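Local coordinates for protein 3'-5'-exonuclease (Saccharomyces cerevisiae, PDB 3E2V) that probably cuts double-stranded DNA as a magnesium-dependent nuclease of the TatD family, with both endonuclease and 3'-to-5' exonuclease activity, at residues P11-L19 / I381-F392; L287-L298 / V368-D376. One frame throughout, in Å; residues are numbered along the deposited sequence. Where two conformers were deposited one is given.

Interaction 1 (P11-L19 / I381-F392); sequences PLKYYDIGL and IDTTWKTTCKIF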
loop_
_atom_site.group_PDB
_atom_site.type_symbol
_atom_site.label_atom_id
_atom_site.label_comp_id
_atom_site.label_asym_id
_atom_site.label_seq_id
_atom_site.Cartn_x
_atom_site.Cartn_y
_atom_site.Cartn_z
ATOM N N PRO A 11 -6.117 -7.223 -24.628
ATOM C CA PRO A 11 -5.009 -7.666 -23.780
ATOM C C PRO A 11 -5.064 -6.987 -22.417
ATOM O O PRO A 11 -4.712 -5.809 -22.275
ATOM C CB PRO A 11 -3.763 -7.204 -24.548
ATOM C CG PRO A 11 -4.269 -6.360 -25.706
ATOM C CD PRO A 11 -5.720 -6.084 -25.466
ATOM N N LEU A 12 -5.512 -7.740 -21.422
ATOM C CA LEU A 12 -5.681 -7.207 -20.075
ATOM C C LEU A 12 -4.337 -7.142 -19.361
ATOM O O LEU A 12 -3.477 -8.012 -19.535
ATOM C CB LEU A 12 -6.676 -8.063 -19.298
ATOM C CG LEU A 12 -8.044 -8.298 -19.958
ATOM C CD1 LEU A 12 -8.892 -9.201 -19.093
ATOM C CD2 LEU A 12 -8.796 -6.990 -20.226
ATOM N N LYS A 13 -4.159 -6.079 -18.573
ATOM C CA LYS A 13 -2.946 -5.876 -17.772
ATOM C C LYS A 13 -3.336 -5.293 -16.424
ATOM O O LYS A 13 -4.037 -4.289 -16.361
ATOM C CB LYS A 13 -1.961 -4.931 -18.475
ATOM C CG LYS A 13 -1.523 -5.364 -19.877
ATOM C CD LYS A 13 -0.636 -4.290 -20.487
ATOM C CE LYS A 13 -0.532 -4.432 -22.009
ATOM N NZ LYS A 13 0.149 -3.246 -22.616
ATOM N N TYR A 14 -2.872 -5.925 -15.344
ATOM C CA TYR A 14 -3.122 -5.417 -13.975
ATOM C C TYR A 14 -1.827 -5.039 -13.274
ATOM O O TYR A 14 -0.778 -5.642 -13.502
ATOM C CB TYR A 14 -3.841 -6.469 -13.120
ATOM C CG TYR A 14 -5.115 -7.022 -13.711
ATOM C CD1 TYR A 14 -6.288 -6.250 -13.738
ATOM C CD2 TYR A 14 -5.172 -8.328 -14.186
ATOM C CE1 TYR A 14 -7.463 -6.757 -14.273
ATOM C CE2 TYR A 14 -6.362 -8.859 -14.726
ATOM C CZ TYR A 14 -7.494 -8.064 -14.774
ATOM O OH TYR A 14 -8.663 -8.589 -15.284
ATOM N N TYR A 15 -1.932 -4.043 -12.392
ATOM C CA TYR A 15 -0.805 -3.533 -11.636
ATOM C C TYR A 15 -1.286 -3.440 -10.196
ATOM O O TYR A 15 -2.023 -2.507 -9.830
ATOM C CB TYR A 15 -0.430 -2.156 -12.175
ATOM C CG TYR A 15 0.926 -1.610 -11.823
ATOM C CD1 TYR A 15 1.631 -0.902 -12.791
ATOM C CD2 TYR A 15 1.482 -1.721 -10.539
ATOM C CE1 TYR A 15 2.853 -0.347 -12.521
ATOM C CE2 TYR A 15 2.758 -1.168 -10.257
ATOM C CZ TYR A 15 3.411 -0.470 -11.281
ATOM O OH TYR A 15 4.648 0.105 -11.107
ATOM N N ASP A 16 -0.898 -4.432 -9.384
ATOM C CA ASP A 16 -1.378 -4.495 -7.997
ATOM C C ASP A 16 -0.555 -3.539 -7.155
ATOM O O ASP A 16 0.631 -3.784 -6.932
ATOM C CB ASP A 16 -1.247 -5.931 -7.474
ATOM C CG ASP A 16 -1.897 -6.147 -6.110
ATOM O OD1 ASP A 16 -2.244 -5.166 -5.400
ATOM O OD2 ASP A 16 -2.054 -7.342 -5.745
ATOM N N ILE A 17 -1.160 -2.441 -6.702
ATOM C CA ILE A 17 -0.394 -1.440 -5.924
ATOM C C ILE A 17 -0.278 -1.796 -4.453
ATOM O O ILE A 17 0.365 -1.062 -3.706
ATOM C CB ILE A 17 -0.950 0.008 -6.078
ATOM C CG1 ILE A 17 -2.298 0.179 -5.375
ATOM C CG2 ILE A 17 -1.052 0.353 -7.561
ATOM C CD1 ILE A 17 -2.662 1.637 -5.058
ATOM N N GLY A 18 -0.846 -2.942 -4.062
ATOM C CA GLY A 18 -0.896 -3.321 -2.654
ATOM C C GLY A 18 -0.613 -4.783 -2.416
ATOM O O GLY A 18 -1.495 -5.538 -1.992
ATOM N N LEU A 19 0.619 -5.196 -2.671
ATOM C CA LEU A 19 0.981 -6.570 -2.452
ATOM C C LEU A 19 1.864 -6.699 -1.201
ATOM O O LEU A 19 3.001 -6.218 -1.175
ATOM C CB LEU A 19 1.687 -7.117 -3.698
ATOM C CG LEU A 19 2.234 -8.551 -3.618
ATOM C CD1 LEU A 19 1.157 -9.530 -3.170
ATOM C CD2 LEU A 19 2.766 -8.984 -4.960
ATOM N N ILE A 381 -9.978 -1.501 -17.031
ATOM C CA ILE A 381 -8.653 -2.104 -16.912
ATOM C C ILE A 381 -7.578 -1.264 -17.608
ATOM O O ILE A 381 -6.514 -1.002 -17.051
ATOM C CB ILE A 381 -8.660 -3.585 -17.363
ATOM C CG1 ILE A 381 -9.487 -4.412 -16.362
ATOM C CG2 ILE A 381 -7.245 -4.114 -17.472
ATOM C CD1 ILE A 381 -9.814 -5.807 -16.872
ATOM N N ASP A 382 -7.884 -0.824 -18.833
ATOM C CA ASP A 382 -7.002 0.045 -19.584
ATOM C C ASP A 382 -6.727 1.381 -18.877
ATOM O O ASP A 382 -5.558 1.785 -18.749
ATOM C CB ASP A 382 -7.590 0.283 -20.979
ATOM C CG ASP A 382 -6.759 1.258 -21.800
ATOM O OD1 ASP A 382 -5.710 0.838 -22.335
ATOM O OD2 ASP A 382 -7.132 2.460 -21.889
ATOM N N THR A 383 -7.773 2.061 -18.422
ATOM C CA THR A 383 -7.546 3.339 -17.716
ATOM C C THR A 383 -6.708 3.128 -16.454
ATOM O O THR A 383 -5.734 3.849 -16.236
ATOM C CB THR A 383 -8.872 4.037 -17.372
ATOM O OG1 THR A 383 -9.506 4.492 -18.576
ATOM C CG2 THR A 383 -8.676 5.239 -16.455
ATOM N N THR A 384 -7.064 2.137 -15.636
ATOM C CA THR A 384 -6.305 1.894 -14.392
ATOM C C THR A 384 -4.862 1.464 -14.645
ATOM O O THR A 384 -3.933 1.866 -13.923
ATOM C CB THR A 384 -7.036 0.882 -13.487
ATOM O OG1 THR A 384 -7.294 -0.336 -14.205
ATOM C CG2 THR A 384 -8.351 1.464 -13.016
ATOM N N TRP A 385 -4.654 0.648 -15.673
ATOM C CA TRP A 385 -3.286 0.248 -16.014
ATOM C C TRP A 385 -2.409 1.466 -16.354
ATOM O O TRP A 385 -1.288 1.622 -15.842
ATOM C CB TRP A 385 -3.307 -0.713 -17.204
ATOM C CG TRP A 385 -1.962 -0.960 -17.780
ATOM C CD1 TRP A 385 -1.477 -0.455 -18.951
ATOM C CD2 TRP A 385 -0.904 -1.747 -17.212
ATOM N NE1 TRP A 385 -0.193 -0.887 -19.167
ATOM C CE2 TRP A 385 0.196 -1.679 -18.115
ATOM C CE3 TRP A 385 -0.778 -2.510 -16.038
ATOM C CZ2 TRP A 385 1.406 -2.342 -17.880
ATOM C CZ3 TRP A 385 0.429 -3.155 -15.791
ATOM C CH2 TRP A 385 1.510 -3.072 -16.720
ATOM N N LYS A 386 -2.921 2.313 -17.240
ATOM C CA LYS A 386 -2.136 3.447 -17.722
ATOM C C LYS A 386 -1.893 4.438 -16.600
ATOM O O LYS A 386 -0.798 4.987 -16.483
ATOM C CB LYS A 386 -2.836 4.128 -18.898
ATOM C CG LYS A 386 -2.773 3.255 -20.119
ATOM C CD LYS A 386 -3.272 3.944 -21.326
ATOM C CE LYS A 386 -2.855 3.152 -22.564
ATOM N NZ LYS A 386 -3.284 3.925 -23.751
ATOM N N THR A 387 -2.911 4.667 -15.781
ATOM C CA THR A 387 -2.762 5.590 -14.660
ATOM C C THR A 387 -1.748 5.073 -13.634
ATOM O O THR A 387 -0.900 5.835 -13.151
ATOM C CB THR A 387 -4.120 5.886 -14.027
ATOM O OG1 THR A 387 -4.967 6.457 -15.041
ATOM C CG2 THR A 387 -3.979 6.901 -12.914
ATOM N N THR A 388 -1.815 3.777 -13.322
ATOM C CA THR A 388 -0.897 3.210 -12.346
ATOM C C THR A 388 0.546 3.246 -12.849
ATOM O O THR A 388 1.468 3.574 -12.096
ATOM C CB THR A 388 -1.303 1.772 -11.974
ATOM O OG1 THR A 388 -2.680 1.770 -11.570
ATOM C CG2 THR A 388 -0.486 1.268 -10.794
ATOM N N CYS A 389 0.739 2.894 -14.118
ATOM C CA CYS A 389 2.083 2.943 -14.710
ATOM C C CYS A 389 2.675 4.347 -14.643
ATOM O O CYS A 389 3.864 4.504 -14.392
ATOM C CB CYS A 389 2.087 2.462 -16.153
ATOM S SG CYS A 389 1.886 0.699 -16.339
ATOM N N LYS A 390 1.858 5.363 -14.889
ATOM C CA LYS A 390 2.343 6.750 -14.826
ATOM C C LYS A 390 2.823 7.097 -13.420
ATOM O O LYS A 390 3.831 7.781 -13.233
ATOM C CB LYS A 390 1.274 7.739 -15.309
ATOM C CG LYS A 390 1.075 7.745 -16.843
ATOM C CD LYS A 390 0.252 8.947 -17.334
ATOM C CE LYS A 390 -1.221 8.852 -16.991
ATOM N NZ LYS A 390 -1.990 9.964 -17.634
ATOM N N ILE A 391 2.115 6.590 -12.421
ATOM C CA ILE A 391 2.461 6.918 -11.042
ATOM C C ILE A 391 3.721 6.192 -10.556
ATOM O O ILE A 391 4.630 6.822 -10.019
ATOM C CB ILE A 391 1.290 6.603 -10.090
ATOM C CG1 ILE A 391 0.088 7.500 -10.421
ATOM C CG2 ILE A 391 1.702 6.793 -8.630
ATOM C CD1 ILE A 391 -1.210 7.084 -9.687
ATOM N N PHE A 392 3.772 4.874 -10.751
ATOM C CA PHE A 392 4.817 4.057 -10.139
ATOM C C PHE A 392 5.923 3.613 -11.101
ATOM O O PHE A 392 7.012 3.221 -10.669
ATOM C CB PHE A 392 4.192 2.867 -9.420
ATOM C CG PHE A 392 3.320 3.257 -8.264
ATOM C CD1 PHE A 392 3.883 3.832 -7.137
ATOM C CD2 PHE A 392 1.940 3.035 -8.284
ATOM C CE1 PHE A 392 3.103 4.194 -6.045
ATOM C CE2 PHE A 392 1.144 3.392 -7.204
ATOM C CZ PHE A 392 1.713 3.984 -6.084
HETATM O O HOH W 1 -5.620 -2.646 -14.695
HETATM O O HOH W 2 -4.050 -0.434 -10.408
#
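Trp385 is sandwiched: Lys13 lays CB over one face of the indole, 3.7 Å from the centroid of its six-membered ring, in a CH-pi contact, while SG of Cys389 sits over the opposite face. CD of the extended lysine continues across the face that CB covers. With CG anti to the backbone N (chi1 169°), the indole swings toward the strand until CZ3 meets Tyr15 CB at 3.8 Å. Replacing Trp385 with an alanine is likely to leave the Lys13 chain free to swing and a gap beside Tyr15 CB. Thr388 points CG2 at the face of the Tyr15 ring, 3.6 Å from its centroid, and Cys389 SG lies at that ring's edge. Thr388 CG2 is also pressed tightly against Ile17 CG2 (3.4 Å). Two waters link backbone carbonyls of 11-19 to threonine hydroxyls of the helix: one donates to Lys13 O and Thr384 OG1, the other to Tyr15 O and Thr388 OG1. Tyr15 OH is hydrogen-bonded to Gly393 O. Helix 377-392 packs on the first strand of the TIM-type barrel: the axis of 381-392 passes 7.9 Å from that of strand 14-16 at 50°, with strand 52-57 beside Trp385 and 298-300 touching Thr388.

Interaction 2 (L287-L298 / V368-D376); sequences LAVVKQIPTERL and VVSEVKDVD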
loop_
_atom_site.group_PDB
_atom_site.type_symbol
_atom_site.label_atom_id
_atom_site.label_comp_id
_atom_site.label_asym_id
_atom_site.label_seq_id
_atom_site.Cartn_x
_atom_site.Cartn_y
_atom_site.Cartn_z
ATOM N N LEU A 287 -19.721 0.190 -1.906
ATOM C CA LEU A 287 -19.880 0.213 -3.351
ATOM C C LEU A 287 -20.358 1.583 -3.839
ATOM O O LEU A 287 -19.888 2.068 -4.865
ATOM C CB LEU A 287 -20.836 -0.897 -3.826
ATOM C CG LEU A 287 -20.501 -2.344 -3.445
ATOM C CD1 LEU A 287 -21.560 -3.258 -4.065
ATOM C CD2 LEU A 287 -19.097 -2.743 -3.899
ATOM N N ALA A 288 -21.269 2.197 -3.084
ATOM C CA ALA A 288 -21.799 3.528 -3.421
ATOM C C ALA A 288 -20.700 4.575 -3.387
ATOM O O ALA A 288 -20.689 5.511 -4.192
ATOM C CB ALA A 288 -22.918 3.910 -2.464
ATOM N N VAL A 289 -19.787 4.419 -2.440
ATOM C CA VAL A 289 -18.669 5.346 -2.320
ATOM C C VAL A 289 -17.719 5.137 -3.496
ATOM O O VAL A 289 -17.319 6.105 -4.145
ATOM C CB VAL A 289 -17.937 5.187 -0.968
ATOM C CG1 VAL A 289 -16.723 6.104 -0.915
ATOM C CG2 VAL A 289 -18.866 5.519 0.196
ATOM N N VAL A 290 -17.366 3.886 -3.794
ATOM C CA VAL A 290 -16.497 3.581 -4.939
ATOM C C VAL A 290 -17.049 4.140 -6.259
ATOM O O VAL A 290 -16.281 4.636 -7.097
ATOM C CB VAL A 290 -16.198 2.057 -5.006
ATOM C CG1 VAL A 290 -15.629 1.637 -6.348
ATOM C CG2 VAL A 290 -15.241 1.698 -3.892
ATOM N N LYS A 291 -18.370 4.109 -6.426
ATOM C CA LYS A 291 -18.991 4.615 -7.656
ATOM C C LYS A 291 -18.669 6.098 -7.860
ATOM O O LYS A 291 -18.614 6.557 -9.003
ATOM C CB LYS A 291 -20.506 4.387 -7.642
ATOM C CG LYS A 291 -21.167 4.601 -8.997
ATOM C CD LYS A 291 -22.606 4.120 -8.993
ATOM C CE LYS A 291 -23.274 4.383 -10.327
ATOM N NZ LYS A 291 -24.729 4.036 -10.282
ATOM N N GLN A 292 -18.438 6.819 -6.757
ATOM C CA GLN A 292 -18.160 8.262 -6.798
ATOM C C GLN A 292 -16.693 8.622 -7.024
ATOM O O GLN A 292 -16.363 9.797 -7.220
ATOM C CB GLN A 292 -18.654 8.948 -5.524
ATOM C CG GLN A 292 -20.171 8.837 -5.316
ATOM C CD GLN A 292 -20.602 9.253 -3.930
ATOM O OE1 GLN A 292 -19.941 8.939 -2.939
ATOM N NE2 GLN A 292 -21.736 9.946 -3.846
ATOM N N ILE A 293 -15.805 7.632 -6.986
ATOM C CA ILE A 293 -14.393 7.911 -7.272
ATOM C C ILE A 293 -14.211 8.168 -8.776
ATOM O O ILE A 293 -14.555 7.309 -9.591
ATOM C CB ILE A 293 -13.477 6.729 -6.886
ATOM C CG1 ILE A 293 -13.644 6.344 -5.409
ATOM C CG2 ILE A 293 -12.008 7.097 -7.176
ATOM C CD1 ILE A 293 -13.043 4.968 -5.055
ATOM N N PRO A 294 -13.661 9.332 -9.163
ATOM C CA PRO A 294 -13.426 9.530 -10.607
ATOM C C PRO A 294 -12.585 8.392 -11.175
ATOM O O PRO A 294 -11.556 8.017 -10.597
ATOM C CB PRO A 294 -12.658 10.848 -10.657
ATOM C CG PRO A 294 -13.155 11.601 -9.409
ATOM C CD PRO A 294 -13.230 10.500 -8.367
ATOM N N THR A 295 -13.031 7.826 -12.295
ATOM C CA THR A 295 -12.437 6.585 -12.788
ATOM C C THR A 295 -10.926 6.685 -13.027
ATOM O O THR A 295 -10.191 5.738 -12.728
ATOM C CB THR A 295 -13.207 6.089 -14.028
ATOM O OG1 THR A 295 -14.557 5.826 -13.632
ATOM C CG2 THR A 295 -12.575 4.816 -14.610
ATOM N N GLU A 296 -10.456 7.821 -13.535
ATOM C CA GLU A 296 -9.021 8.005 -13.752
ATOM C C GLU A 296 -8.219 8.284 -12.472
ATOM O O GLU A 296 -6.987 8.392 -12.518
ATOM C CB GLU A 296 -8.778 9.097 -14.803
ATOM C CG GLU A 296 -8.747 10.522 -14.267
ATOM C CD GLU A 296 -10.105 11.145 -13.992
ATOM O OE1 GLU A 296 -11.136 10.448 -14.028
ATOM O OE2 GLU A 296 -10.136 12.380 -13.755
ATOM N N ARG A 297 -8.917 8.386 -11.342
ATOM C CA ARG A 297 -8.235 8.583 -10.067
ATOM C C ARG A 297 -8.309 7.355 -9.172
ATOM O O ARG A 297 -7.892 7.398 -8.014
ATOM C CB ARG A 297 -8.774 9.833 -9.382
ATOM C CG ARG A 297 -8.401 11.098 -10.205
ATOM C CD ARG A 297 -9.022 12.339 -9.678
ATOM N NE ARG A 297 -8.363 12.721 -8.440
ATOM C CZ ARG A 297 -8.724 13.742 -7.680
ATOM N NH1 ARG A 297 -9.762 14.522 -8.010
ATOM N NH2 ARG A 297 -8.048 13.976 -6.573
ATOM N N LEU A 298 -8.795 6.256 -9.739
ATOM C CA LEU A 298 -8.996 4.996 -9.017
ATOM C C LEU A 298 -7.862 4.054 -9.381
ATOM O O LEU A 298 -7.572 3.846 -10.564
ATOM C CB LEU A 298 -10.343 4.391 -9.456
ATOM C CG LEU A 298 -10.889 3.176 -8.692
ATOM C CD1 LEU A 298 -12.413 3.256 -8.768
ATOM C CD2 LEU A 298 -10.374 1.844 -9.244
ATOM N N VAL A 368 -15.619 -6.283 -10.160
ATOM C CA VAL A 368 -16.554 -5.619 -9.253
ATOM C C VAL A 368 -16.627 -4.109 -9.535
ATOM O O VAL A 368 -17.719 -3.540 -9.628
ATOM C CB VAL A 368 -16.175 -5.883 -7.782
ATOM C CG1 VAL A 368 -17.040 -5.047 -6.833
ATOM C CG2 VAL A 368 -16.282 -7.381 -7.466
ATOM N N VAL A 369 -15.475 -3.463 -9.669
ATOM C CA VAL A 369 -15.457 -2.018 -9.873
ATOM C C VAL A 369 -16.144 -1.660 -11.196
ATOM O O VAL A 369 -16.900 -0.691 -11.250
ATOM C CB VAL A 369 -14.005 -1.473 -9.781
ATOM C CG1 VAL A 369 -13.947 -0.002 -10.208
ATOM C CG2 VAL A 369 -13.473 -1.626 -8.351
ATOM N N SER A 370 -15.913 -2.469 -12.228
ATOM C CA SER A 370 -16.510 -2.200 -13.530
ATOM C C SER A 370 -18.038 -2.298 -13.465
ATOM O O SER A 370 -18.742 -1.449 -14.029
ATOM C CB SER A 370 -15.933 -3.148 -14.582
ATOM O OG SER A 370 -16.463 -4.451 -14.439
ATOM N N GLU A 371 -18.553 -3.298 -12.753
ATOM C CA GLU A 371 -20.003 -3.462 -12.620
ATOM C C GLU A 371 -20.619 -2.355 -11.773
ATOM O O GLU A 371 -21.671 -1.801 -12.119
ATOM C CB GLU A 371 -20.338 -4.848 -12.049
ATOM C CG GLU A 371 -20.052 -5.985 -13.025
ATOM C CD GLU A 371 -21.059 -6.037 -14.167
ATOM O OE1 GLU A 371 -22.271 -5.948 -13.884
ATOM O OE2 GLU A 371 -20.631 -6.159 -15.326
ATOM N N VAL A 372 -19.962 -2.011 -10.672
ATOM C CA VAL A 372 -20.447 -0.952 -9.797
ATOM C C VAL A 372 -20.530 0.391 -10.530
ATOM O O VAL A 372 -21.507 1.128 -10.381
ATOM C CB VAL A 372 -19.561 -0.831 -8.535
ATOM C CG1 VAL A 372 -19.848 0.453 -7.781
ATOM C CG2 VAL A 372 -19.769 -2.034 -7.628
ATOM N N LYS A 373 -19.512 0.694 -11.326
ATOM C CA LYS A 373 -19.441 1.984 -12.023
ATOM C C LYS A 373 -20.136 1.996 -13.373
ATOM O O LYS A 373 -20.240 3.062 -14.003
ATOM C CB LYS A 373 -17.983 2.363 -12.238
ATOM C CG LYS A 373 -17.278 2.840 -11.016
ATOM C CD LYS A 373 -15.859 3.216 -11.402
ATOM C CE LYS A 373 -15.356 4.375 -10.588
ATOM N NZ LYS A 373 -16.115 5.628 -10.831
ATOM N N ASP A 374 -20.576 0.834 -13.839
ATOM C CA ASP A 374 -21.157 0.713 -15.180
ATOM C C ASP A 374 -20.173 1.265 -16.230
ATOM O O ASP A 374 -20.521 2.077 -17.098
ATOM C CB ASP A 374 -22.522 1.419 -15.248
ATOM C CG ASP A 374 -23.281 1.098 -16.522
ATOM O OD1 ASP A 374 -23.032 0.031 -17.137
ATOM O OD2 ASP A 374 -24.130 1.929 -16.910
ATOM N N VAL A 375 -18.922 0.836 -16.101
ATOM C CA VAL A 375 -17.854 1.141 -17.038
ATOM C C VAL A 375 -17.468 -0.207 -17.586
ATOM O O VAL A 375 -17.252 -1.145 -16.814
ATOM C CB VAL A 375 -16.636 1.793 -16.323
ATOM C CG1 VAL A 375 -15.455 1.975 -17.280
ATOM C CG2 VAL A 375 -17.031 3.129 -15.709
ATOM N N ASP A 376 -17.437 -0.330 -18.907
ATOM C CA ASP A 376 -16.940 -1.519 -19.584
ATOM C C ASP A 376 -15.646 -2.060 -18.944
ATOM O O ASP A 376 -14.710 -1.298 -18.676
ATOM C CB ASP A 376 -16.692 -1.168 -21.054
ATOM C CG ASP A 376 -16.022 -2.274 -21.810
ATOM O OD1 ASP A 376 -16.682 -3.298 -22.081
ATOM O OD2 ASP A 376 -14.828 -2.131 -22.131
#
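Two bends late in the Lys373 side chain, chi3 146° and chi4 -64°, turn its ammonium group toward the C-terminal end of helix 284-291 and the residues after it, where NZ meets the carbonyls of Lys291 and Ile293. This is helix-to-helix packing on the outside of the TIM-type barrel of the TatD family: the segments 287-291 and 368-373 cross at a steep angle, their axes 9.3 Å apart, and the chain after the first leads into strand 298-300. Val372 fits against the first helix with both branches. CG1 comes up to Leu287 O and Lys291 CB, whereas CG2 meets Leu287 CD2 at 3.9 Å, the two side chains crossing at about a right angle. The extended Lys291 runs its CD past Val372 O. Deeper in, Leu298 and Val369 reach toward each other tip to tip, CD1 to CG1 3.9 Å, and the same Leu298 methyl also touches CE of Lys373, giving the lysine chain an apolar flank. Helix 362-373 ends in a Schellman motif, with Asp374 at positive phi, Val375 N bonded to Ser370 O and a weak bond from Asp374 N to Glu371 O. Tyr318 of helix 316-325 packs on Leu287 and Val372, and Leu380 of helix 377-392 on Thr295 and Val369. The Lys373 ammonium grips this part of the chain with two bonds and a weak third to Thr295 OG1: NZ meets Lys291 O from above the carbonyl plane at 3.2 Å, but Ile293 O more nearly head-on, at 2.6 Å with a C=O...N angle of 159°.

Interactions 1 and 2 have centres about 15 Å apart and touch directly: Thr387 CG2 packs on Glu296 O at 3.4 Å, and Thr384 CG2 on Leu298 O at 3.5 Å. Along the chain, interaction 2 is nested inside the loop closed by interaction 1, and helix 362-373 of the one is followed by helix 377-392 of the other. Strands 14-16 and 298-300 are the first and last of the eight parallel strands; in a TIM-type barrel these two are neighbours, and helix 377-392 packs on both, touching 14-16 through interaction 1 and 298-300 through Thr384 and Thr388. Interaction 1 lies nearer the metal centre: Ile17's side chain is about 9 Å from the bound magnesium ion, whereas interaction 2 packs farther out.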